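Local coordinates for protein 2-hydroxyhepta-2,4-diene-1,7-dioate isomerase (Mycobacterium marinum, PDB 3QDF) that binds zinc through carboxylate and histidine side chains and, as a member of the fumarylacetoacetate hydrolase family, probably acts as an isomerase or hydrolase, at residues A33-E38 with N45-S50; V107-P112 with N261-K266; S116-E121 with N151-R156. One frame throughout, in Å; residues are numbered along the deposited sequence.

Contact 1: residues A33-E38 with N45-S50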
loop_
_atom_site.group_PDB
_atom_site.type_symbol
_atom_site.label_atom_id
_atom_site.label_comp_id
_atom_site.label_asym_id
_atom_site.label_seq_id
_atom_site.Cartn_x
_atom_site.Cartn_y
_atom_site.Cartn_z
ATOM N N ALA A 33 4.488 10.987 -16.594
ATOM C CA ALA A 33 5.441 10.082 -15.963
ATOM C C ALA A 33 6.869 10.490 -16.353
ATOM O O ALA A 33 7.312 10.181 -17.450
ATOM C CB ALA A 33 5.159 8.634 -16.387
ATOM N N ARG A 34 7.570 11.169 -15.445
ATOM C CA ARG A 34 8.934 11.645 -15.683
ATOM C C ARG A 34 9.944 10.588 -15.224
ATOM O O ARG A 34 10.134 10.370 -14.019
ATOM C CB ARG A 34 9.143 12.961 -14.935
ATOM C CG ARG A 34 10.509 13.600 -15.111
ATOM C CD ARG A 34 10.480 15.084 -14.690
ATOM N NE ARG A 34 9.313 15.790 -15.222
ATOM C CZ ARG A 34 9.268 16.413 -16.396
ATOM N NH1 ARG A 34 10.330 16.436 -17.191
ATOM N NH2 ARG A 34 8.153 17.009 -16.780
ATOM N N GLU A 35 10.568 9.916 -16.190
ATOM C CA GLU A 35 11.452 8.787 -15.922
ATOM C C GLU A 35 12.643 9.138 -15.020
ATOM O O GLU A 35 13.372 10.100 -15.263
ATOM C CB GLU A 35 11.949 8.169 -17.238
ATOM C CG GLU A 35 12.538 6.768 -17.097
ATOM C CD GLU A 35 13.144 6.228 -18.395
ATOM O OE1 GLU A 35 13.710 7.005 -19.212
ATOM O OE2 GLU A 35 13.066 4.998 -18.586
ATOM N N ILE A 36 12.812 8.351 -13.973
ATOM C CA ILE A 36 13.919 8.501 -13.043
ATOM C C ILE A 36 15.079 7.629 -13.526
ATOM O O ILE A 36 14.881 6.479 -13.959
ATOM C CB ILE A 36 13.471 8.155 -11.577
ATOM C CG1 ILE A 36 12.686 9.348 -11.008
ATOM C CG2 ILE A 36 14.653 7.828 -10.668
ATOM C CD1 ILE A 36 11.838 9.015 -9.841
ATOM N N ALA A 37 16.283 8.191 -13.462
ATOM C CA ALA A 37 17.489 7.453 -13.818
ATOM C C ALA A 37 18.054 6.800 -12.572
ATOM O O ALA A 37 18.099 5.573 -12.482
ATOM C CB ALA A 37 18.536 8.377 -14.487
ATOM N N GLU A 38 18.472 7.609 -11.601
ATOM C CA GLU A 38 19.124 7.068 -10.406
ATOM C C GLU A 38 18.573 7.626 -9.090
ATOM O O GLU A 38 17.884 8.655 -9.069
ATOM C CB GLU A 38 20.640 7.298 -10.483
ATOM C CG GLU A 38 21.312 6.635 -11.681
ATOM C CD GLU A 38 22.824 6.741 -11.630
ATOM O OE1 GLU A 38 23.427 6.226 -10.658
ATOM O OE2 GLU A 38 23.421 7.325 -12.560
ATOM N N ASN A 45 17.501 11.696 -9.769
ATOM C CA ASN A 45 17.774 12.423 -10.994
ATOM C C ASN A 45 17.015 11.742 -12.139
ATOM O O ASN A 45 16.524 10.630 -11.985
ATOM C CB ASN A 45 19.292 12.549 -11.255
ATOM C CG ASN A 45 20.002 11.215 -11.285
ATOM O OD1 ASN A 45 19.521 10.250 -11.880
ATOM N ND2 ASN A 45 21.159 11.156 -10.648
ATOM N N PHE A 46 16.925 12.406 -13.285
ATOM C CA PHE A 46 15.985 12.016 -14.335
ATOM C C PHE A 46 16.700 11.730 -15.652
ATOM O O PHE A 46 17.753 12.297 -15.915
ATOM C CB PHE A 46 14.952 13.128 -14.507
ATOM C CG PHE A 46 14.265 13.500 -13.219
ATOM C CD1 PHE A 46 13.171 12.769 -12.778
ATOM C CD2 PHE A 46 14.723 14.574 -12.447
ATOM C CE1 PHE A 46 12.521 13.097 -11.579
ATOM C CE2 PHE A 46 14.097 14.915 -11.237
ATOM C CZ PHE A 46 12.980 14.156 -10.791
ATOM N N THR A 47 16.134 10.843 -16.464
ATOM C CA THR A 47 16.770 10.453 -17.725
ATOM C C THR A 47 16.568 11.518 -18.795
ATOM O O THR A 47 17.336 11.588 -19.732
ATOM C CB THR A 47 16.178 9.143 -18.303
ATOM O OG1 THR A 47 14.777 9.332 -18.550
ATOM C CG2 THR A 47 16.369 7.955 -17.356
ATOM N N GLY A 48 15.518 12.321 -18.662
ATOM C CA GLY A 48 15.106 13.229 -19.726
ATOM C C GLY A 48 13.849 12.743 -20.434
ATOM O O GLY A 48 13.169 13.521 -21.098
ATOM N N ARG A 49 13.525 11.459 -20.300
ATOM C CA ARG A 49 12.319 10.942 -20.950
ATOM C C ARG A 49 11.093 11.155 -20.079
ATOM O O ARG A 49 11.166 11.058 -18.851
ATOM C CB ARG A 49 12.434 9.448 -21.247
ATOM C CG ARG A 49 13.493 9.038 -22.256
ATOM C CD ARG A 49 13.603 7.505 -22.266
ATOM N NE ARG A 49 14.859 7.055 -22.869
ATOM C CZ ARG A 49 15.861 6.459 -22.220
ATOM N NH1 ARG A 49 15.781 6.193 -20.921
ATOM N NH2 ARG A 49 16.956 6.108 -22.889
ATOM N N SER A 50 9.967 11.433 -20.722
ATOM C CA SER A 50 8.678 11.378 -20.033
ATOM C C SER A 50 7.552 10.978 -20.997
ATOM O O SER A 50 7.687 11.139 -22.206
ATOM C CB SER A 50 8.372 12.718 -19.354
ATOM O OG SER A 50 8.136 13.732 -20.308
HETATM O O HOH W 1 13.064 12.013 -17.168
#

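Contact 2: residues V107-P112 with N261-K266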
loop_
_atom_site.group_PDB
_atom_site.type_symbol
_atom_site.label_atom_id
_atom_site.label_comp_id
_atom_site.label_asym_id
_atom_site.label_seq_id
_atom_site.Cartn_x
_atom_site.Cartn_y
_atom_site.Cartn_z
ATOM N N VAL A 107 -4.533 -4.539 -11.017
ATOM C CA VAL A 107 -4.253 -5.967 -11.181
ATOM C C VAL A 107 -5.284 -6.745 -10.359
ATOM O O VAL A 107 -5.564 -6.354 -9.224
ATOM C CB VAL A 107 -2.821 -6.322 -10.740
ATOM C CG1 VAL A 107 -2.569 -7.829 -10.875
ATOM C CG2 VAL A 107 -1.792 -5.536 -11.594
ATOM N N PRO A 108 -5.876 -7.828 -10.942
ATOM C CA PRO A 108 -6.902 -8.563 -10.194
ATOM C C PRO A 108 -6.407 -9.206 -8.881
ATOM O O PRO A 108 -5.300 -9.725 -8.816
ATOM C CB PRO A 108 -7.378 -9.649 -11.191
ATOM C CG PRO A 108 -7.030 -9.113 -12.560
ATOM C CD PRO A 108 -5.731 -8.320 -12.327
ATOM N N ILE A 109 -7.240 -9.131 -7.842
ATOM C CA ILE A 109 -7.082 -9.929 -6.638
ATOM C C ILE A 109 -7.741 -11.235 -7.008
ATOM O O ILE A 109 -8.880 -11.228 -7.476
ATOM C CB ILE A 109 -7.827 -9.284 -5.444
ATOM C CG1 ILE A 109 -7.245 -7.900 -5.140
ATOM C CG2 ILE A 109 -7.848 -10.213 -4.201
ATOM C CD1 ILE A 109 -8.204 -6.973 -4.371
ATOM N N ARG A 110 -7.023 -12.346 -6.844
ATOM C CA ARG A 110 -7.563 -13.671 -7.209
ATOM C C ARG A 110 -7.840 -14.446 -5.932
ATOM O O ARG A 110 -6.920 -14.735 -5.162
ATOM C CB ARG A 110 -6.602 -14.435 -8.137
ATOM C CG ARG A 110 -6.146 -13.609 -9.336
ATOM C CD ARG A 110 -5.267 -14.362 -10.324
ATOM N NE ARG A 110 -4.936 -13.449 -11.420
ATOM C CZ ARG A 110 -5.649 -13.302 -12.543
ATOM N NH1 ARG A 110 -6.745 -14.027 -12.759
ATOM N NH2 ARG A 110 -5.264 -12.418 -13.460
ATOM N N LEU A 111 -9.122 -14.698 -5.683
ATOM C CA LEU A 111 -9.597 -15.425 -4.512
ATOM C C LEU A 111 -9.416 -16.917 -4.751
ATOM O O LEU A 111 -9.814 -17.420 -5.810
ATOM C CB LEU A 111 -11.085 -15.119 -4.270
ATOM C CG LEU A 111 -11.467 -13.637 -4.388
ATOM C CD1 LEU A 111 -12.945 -13.423 -4.104
ATOM C CD2 LEU A 111 -10.632 -12.797 -3.425
ATOM N N PRO A 112 -8.812 -17.634 -3.777
ATOM C CA PRO A 112 -8.775 -19.089 -3.888
ATOM C C PRO A 112 -10.196 -19.625 -3.993
ATOM O O PRO A 112 -11.117 -19.095 -3.334
ATOM C CB PRO A 112 -8.137 -19.524 -2.566
ATOM C CG PRO A 112 -7.272 -18.398 -2.195
ATOM C CD PRO A 112 -8.081 -17.168 -2.585
ATOM N N ASN A 261 -8.582 -2.151 -7.612
ATOM C CA ASN A 261 -8.333 -3.496 -8.113
ATOM C C ASN A 261 -9.597 -4.271 -8.372
ATOM O O ASN A 261 -10.497 -4.295 -7.518
ATOM C CB ASN A 261 -7.493 -4.325 -7.137
ATOM C CG ASN A 261 -6.182 -3.689 -6.840
ATOM O OD1 ASN A 261 -6.073 -2.829 -5.939
ATOM N ND2 ASN A 261 -5.167 -4.089 -7.582
ATOM N N PRO A 262 -9.654 -4.947 -9.538
ATOM C CA PRO A 262 -10.752 -5.869 -9.743
ATOM C C PRO A 262 -10.551 -7.153 -8.910
ATOM O O PRO A 262 -9.472 -7.373 -8.334
ATOM C CB PRO A 262 -10.719 -6.134 -11.262
ATOM C CG PRO A 262 -9.291 -5.934 -11.668
ATOM C CD PRO A 262 -8.676 -4.967 -10.646
ATOM N N VAL A 263 -11.597 -7.970 -8.824
ATOM C CA VAL A 263 -11.554 -9.209 -8.050
ATOM C C VAL A 263 -12.037 -10.331 -8.968
ATOM O O VAL A 263 -12.989 -10.145 -9.711
ATOM C CB VAL A 263 -12.445 -9.115 -6.798
ATOM C CG1 VAL A 263 -12.327 -10.352 -5.959
ATOM C CG2 VAL A 263 -12.094 -7.846 -5.970
ATOM N N VAL A 264 -11.346 -11.468 -8.952
ATOM C CA VAL A 264 -11.818 -12.666 -9.643
ATOM C C VAL A 264 -11.679 -13.841 -8.696
ATOM O O VAL A 264 -10.724 -13.904 -7.907
ATOM C CB VAL A 264 -11.038 -12.976 -10.958
ATOM C CG1 VAL A 264 -11.174 -11.832 -11.983
ATOM C CG2 VAL A 264 -9.575 -13.283 -10.681
ATOM N N ARG A 265 -12.624 -14.774 -8.758
ATOM C CA ARG A 265 -12.460 -16.010 -8.013
ATOM C C ARG A 265 -11.947 -17.111 -8.924
ATOM O O ARG A 265 -12.507 -17.343 -10.002
ATOM C CB ARG A 265 -13.741 -16.445 -7.299
ATOM C CG ARG A 265 -13.409 -17.399 -6.162
ATOM C CD ARG A 265 -14.596 -17.833 -5.394
ATOM N NE ARG A 265 -15.034 -16.861 -4.400
ATOM C CZ ARG A 265 -14.549 -16.762 -3.161
ATOM N NH1 ARG A 265 -13.560 -17.537 -2.767
ATOM N NH2 ARG A 265 -15.060 -15.875 -2.314
ATOM N N LYS A 266 -10.885 -17.785 -8.480
ATOM C CA LYS A 266 -10.321 -18.930 -9.208
ATOM C C LYS A 266 -11.366 -20.028 -9.375
ATOM O O LYS A 266 -12.187 -20.251 -8.477
ATOM C CB LYS A 266 -9.099 -19.499 -8.478
ATOM C CG LYS A 266 -7.886 -18.601 -8.510
ATOM C CD LYS A 266 -6.650 -19.328 -8.007
ATOM C CE LYS A 266 -5.628 -18.318 -7.533
ATOM N NZ LYS A 266 -4.413 -19.004 -6.985
#

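Contact 3: residues S116-E121 with N151-R156. With ZN (zinc ion), chain B; EDO (1,2-ethanediol), chain D.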
loop_
_atom_site.group_PDB
_atom_site.type_symbol
_atom_site.label_atom_id
_atom_site.label_comp_id
_atom_site.label_asym_id
_atom_site.label_seq_id
_atom_site.Cartn_x
_atom_site.Cartn_y
_atom_site.Cartn_z
ATOM N N SER A 116 -13.624 -18.301 1.861
ATOM C CA SER A 116 -14.786 -17.443 2.096
ATOM C C SER A 116 -15.032 -17.309 3.596
ATOM O O SER A 116 -14.914 -18.291 4.320
ATOM C CB SER A 116 -16.033 -18.036 1.431
ATOM O OG SER A 116 -17.144 -17.169 1.584
ATOM N N PRO A 117 -15.326 -16.089 4.076
ATOM C CA PRO A 117 -15.279 -14.826 3.335
ATOM C C PRO A 117 -13.851 -14.248 3.199
ATOM O O PRO A 117 -13.082 -14.262 4.162
ATOM C CB PRO A 117 -16.123 -13.891 4.204
ATOM C CG PRO A 117 -15.923 -14.406 5.617
ATOM C CD PRO A 117 -15.759 -15.906 5.478
ATOM N N VAL A 118 -13.514 -13.751 2.011
ATOM C CA VAL A 118 -12.292 -12.966 1.824
ATOM C C VAL A 118 -12.621 -11.469 1.940
ATOM O O VAL A 118 -13.507 -10.972 1.245
ATOM C CB VAL A 118 -11.587 -13.260 0.465
ATOM C CG1 VAL A 118 -10.297 -12.434 0.341
ATOM C CG2 VAL A 118 -11.273 -14.744 0.329
ATOM N N HIS A 119 -11.899 -10.773 2.814
ATOM C CA HIS A 119 -12.119 -9.352 3.078
ATOM C C HIS A 119 -11.058 -8.468 2.452
ATOM O O HIS A 119 -9.879 -8.840 2.396
ATOM C CB HIS A 119 -12.124 -9.079 4.593
ATOM C CG HIS A 119 -13.386 -9.498 5.279
ATOM N ND1 HIS A 119 -13.737 -9.040 6.529
ATOM C CD2 HIS A 119 -14.391 -10.321 4.883
ATOM C CE1 HIS A 119 -14.899 -9.572 6.884
ATOM N NE2 HIS A 119 -15.317 -10.353 5.901
ATOM N N PHE A 120 -11.489 -7.287 2.013
ATOM C CA PHE A 120 -10.591 -6.174 1.733
ATOM C C PHE A 120 -10.243 -5.519 3.079
ATOM O O PHE A 120 -10.965 -5.684 4.069
ATOM C CB PHE A 120 -11.265 -5.149 0.812
ATOM C CG PHE A 120 -12.481 -4.498 1.432
ATOM C CD1 PHE A 120 -12.345 -3.444 2.330
ATOM C CD2 PHE A 120 -13.764 -4.997 1.175
ATOM C CE1 PHE A 120 -13.459 -2.873 2.928
ATOM C CE2 PHE A 120 -14.884 -4.428 1.777
ATOM C CZ PHE A 120 -14.727 -3.366 2.653
ATOM N N GLU A 121 -9.133 -4.795 3.122
ATOM C CA GLU A 121 -8.828 -3.918 4.245
ATOM C C GLU A 121 -8.016 -2.765 3.688
ATOM O O GLU A 121 -6.847 -2.942 3.372
ATOM C CB GLU A 121 -7.992 -4.623 5.330
ATOM C CG GLU A 121 -8.671 -5.788 6.076
ATOM C CD GLU A 121 -7.851 -6.279 7.269
ATOM O OE1 GLU A 121 -8.377 -7.020 8.141
ATOM O OE2 GLU A 121 -6.674 -5.904 7.357
ATOM N N ASN A 151 -3.970 -2.654 0.336
ATOM C CA ASN A 151 -5.176 -3.436 0.578
ATOM C C ASN A 151 -4.752 -4.746 1.233
ATOM O O ASN A 151 -4.236 -5.663 0.553
ATOM C CB ASN A 151 -5.938 -3.714 -0.738
ATOM C CG ASN A 151 -7.340 -4.285 -0.507
ATOM O OD1 ASN A 151 -7.651 -4.772 0.572
ATOM N ND2 ASN A 151 -8.187 -4.230 -1.538
ATOM N N ASP A 152 -4.958 -4.837 2.551
ATOM C CA ASP A 152 -4.576 -6.040 3.299
ATOM C C ASP A 152 -5.613 -7.163 3.118
ATOM O O ASP A 152 -6.437 -7.462 4.019
ATOM C CB ASP A 152 -4.392 -5.695 4.778
ATOM C CG ASP A 152 -3.912 -6.881 5.596
ATOM O OD1 ASP A 152 -3.422 -7.866 4.997
ATOM O OD2 ASP A 152 -4.011 -6.824 6.835
ATOM N N VAL A 153 -5.587 -7.794 1.950
ATOM C CA VAL A 153 -6.601 -8.814 1.645
ATOM C C VAL A 153 -6.444 -10.028 2.574
ATOM O O VAL A 153 -5.321 -10.504 2.806
ATOM C CB VAL A 153 -6.594 -9.176 0.148
ATOM C CG1 VAL A 153 -7.716 -10.122 -0.167
ATOM C CG2 VAL A 153 -6.740 -7.909 -0.691
ATOM N N SER A 154 -7.569 -10.501 3.125
ATOM C CA SER A 154 -7.549 -11.451 4.233
ATOM C C SER A 154 -8.656 -12.508 4.108
ATOM O O SER A 154 -9.860 -12.169 4.083
ATOM C CB SER A 154 -7.731 -10.713 5.565
ATOM O OG SER A 154 -6.880 -9.568 5.654
ATOM N N ALA A 155 -8.246 -13.776 4.036
ATOM C CA ALA A 155 -9.169 -14.909 4.103
ATOM C C ALA A 155 -9.555 -15.169 5.571
ATOM O O ALA A 155 -8.788 -15.792 6.329
ATOM C CB ALA A 155 -8.529 -16.137 3.486
ATOM N N ARG A 156 -10.738 -14.697 5.968
ATOM C CA ARG A 156 -11.196 -14.777 7.371
ATOM C C ARG A 156 -11.382 -16.195 7.924
ATOM O O ARG A 156 -11.095 -16.447 9.100
ATOM C CB ARG A 156 -12.499 -13.990 7.577
ATOM C CG ARG A 156 -12.438 -12.477 7.300
ATOM C CD ARG A 156 -11.365 -11.742 8.108
ATOM N NE ARG A 156 -11.501 -10.283 8.004
ATOM C CZ ARG A 156 -10.523 -9.398 8.220
ATOM N NH1 ARG A 156 -9.287 -9.791 8.545
ATOM N NH2 ARG A 156 -10.782 -8.100 8.097
HETATM ZN ZN ZN B . -4.623 -5.182 8.025
HETATM C C1 EDO D . -5.242 -6.828 10.342
HETATM O O1 EDO D . -5.295 -5.420 10.028
HETATM C C2 EDO D . -6.467 -7.333 11.116
HETATM O O2 EDO D . -6.891 -8.615 10.600
HETATM O O HOH W 2 -2.532 -4.458 8.551
#

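Contact 1: residues A33-E38 with N45-S50
Glu-35 and Arg-49 form a salt bridge across the beta hairpin of strands 32-38 and 45-52. NH1 of Arg-49 approaches OE1 of Glu-35 on its syn side at 2.8 Å, and OG1 of Thr-47 donates to the same Glu-35 OE1 on the anti side at 2.6 Å. The glutamate reaches both because its CG swings away from the backbone N (chi1 -163°) and the chain beyond runs extended. Arg-49 NE has a second acidic partner, Asp-14.

Main-chain bonds run from Glu-35 N to Arg-49 O, Thr-47 N to Glu-35 O and Ala-37 N to Asn-45 O; Asn-45 accepts again through OD1, from Glu-38 N. Thr-47 OG1 also accepts from Arg-49 N, closing an ST turn around Gly-48, whose positive phi suits a residue without a side chain. Here a beta bulge shifts the register by two residues, bridged by a water between Gly-48 N, Glu-35 O and Arg-49 O.

Arg-34 CG lies 3.6 Å from Phe-46 CD1, with Arg-34 CD over one ring face and Arg-34 NE paired with Glu-22. Ile-36 CG1 is 3.8 Å from Phe-46 CE1.

Two donors on one carboxylate oxygen, one cationic, are consistent with an ionised Glu-35 tying the strand to the bulged corner.

Contact 2: residues V107-P112 with N261-K266
Ile-109 to Leu-111 run parallel to Val-263 to Arg-265, the short strand axes 4.6 Å apart and inclined by 25°, with bonds from Ile-109 N to Pro-262 O, Val-264 N to Ile-109 O, Leu-111 N to Val-264 O and Lys-266 N to Leu-111 O. Val-107 O would come next, but the residue facing it, Pro-262, has no N-H. The side chain of Asn-261 takes over: its ND2 donates to Val-107 O at 2.8 Å, on a lone pair, and also to Gly-104 O. Pro-108 CG touches Pro-262 CG at 4.0 Å.

This pairing forms one margin of a five-stranded mixed sheet, 109-111 being an outermost strand within the chain. One face carries Ile-109, Leu-111 and Val-263, branched apolar residues suited to the interior, with Arg-265 at its end; Leu-111 CD1 meets Val-263 CG1 at 3.6 Å. The same CD1 lies over one face of the Arg-265 guanidinium, whose chain bends at chi3 (-81°). There Arg-265 NH1 bonds weakly to Pro-112 O, its firmer partners being Ala-115 O and, through NH2, Glu-244. On the other face Arg-110 stretches alongside Val-264, Arg-110 NH1 3.6 Å from Val-264 CG2, while Lys-266 CE comes near Arg-110 CB.

Contact 3: residues S116-E121 with N151-R156
Arg-156 and Glu-121 meet because one side chain folds and the other reaches out: a bend at chi2 (-56°) carries the arginine back over His-119, while Glu-121, its CG opposite the carbonyl carbon (chi1 -65°), runs extended towards it. On the way, Arg-156 CG sits almost exactly above the His-119 ring, 3.6 Å from its centroid, in a CH-pi contact suited to a flat aromatic ring. The guanidinium then grips one oxygen end-on: Arg-156 NH2 lies 2.6 Å from Glu-121 OE1 and uses its anti lone pair, and NH1 reaches the same Glu-121 OE1 from above the carboxylate plane at 2.9 Å. That oxygen lies near the guanidinium plane, the two groups being turned 53° apart.

The second oxygen, Glu-121 OE2, binds zinc at 2.3 Å and Asp-152 OD2 binds the same zinc at 2.1 Å, with Glu-123, a water and O1 of an ethanediol, probably from the crystallisation liquor, completing the site. Lys-97 and Lys-169 are second-shell partners of Asp-152.

Backbone and side-chain bonds hold the two ligand-bearing segments together. Asp-152, at the centre of an inverse gamma turn, gives its N to Glu-121 O at 2.8 Å; Asn-151 OD1 receives Glu-121 N at 2.9 Å; Ser-154 OG holds Asp-152 O. Antiparallel bonds join His-119 and Ser-154 in both directions.

Ala-155 is the N-cap of helix 156-162, so the second strand passes straight into that helix, while Val-118 and Val-153 pack on strand 109-111 and Phe-120 reaches strands 191-196 and 248-253.

In the fold
Contacts 2 and 3 are neighbours, their centres about 11 Å apart, whereas contact 1 lies in the N-terminal family region with its centre more than 30 Å from either. Contact 3 is nested in the chain loop that contact 2 closes, and the two touch through side chains of strand 109-111. Their chemistry follows their place. Contact 3 is buried and gathers charged groups around zinc; contact 2 is partly buried, largely apolar towards contact 3, with Arg-265 at the end of that face and Arg-110 on the other. Contact 1 is a local hairpin towards the surface, away from the zinc sites, where salt bridges join its strands to each other and to strand 15-22 and its neighbouring loop.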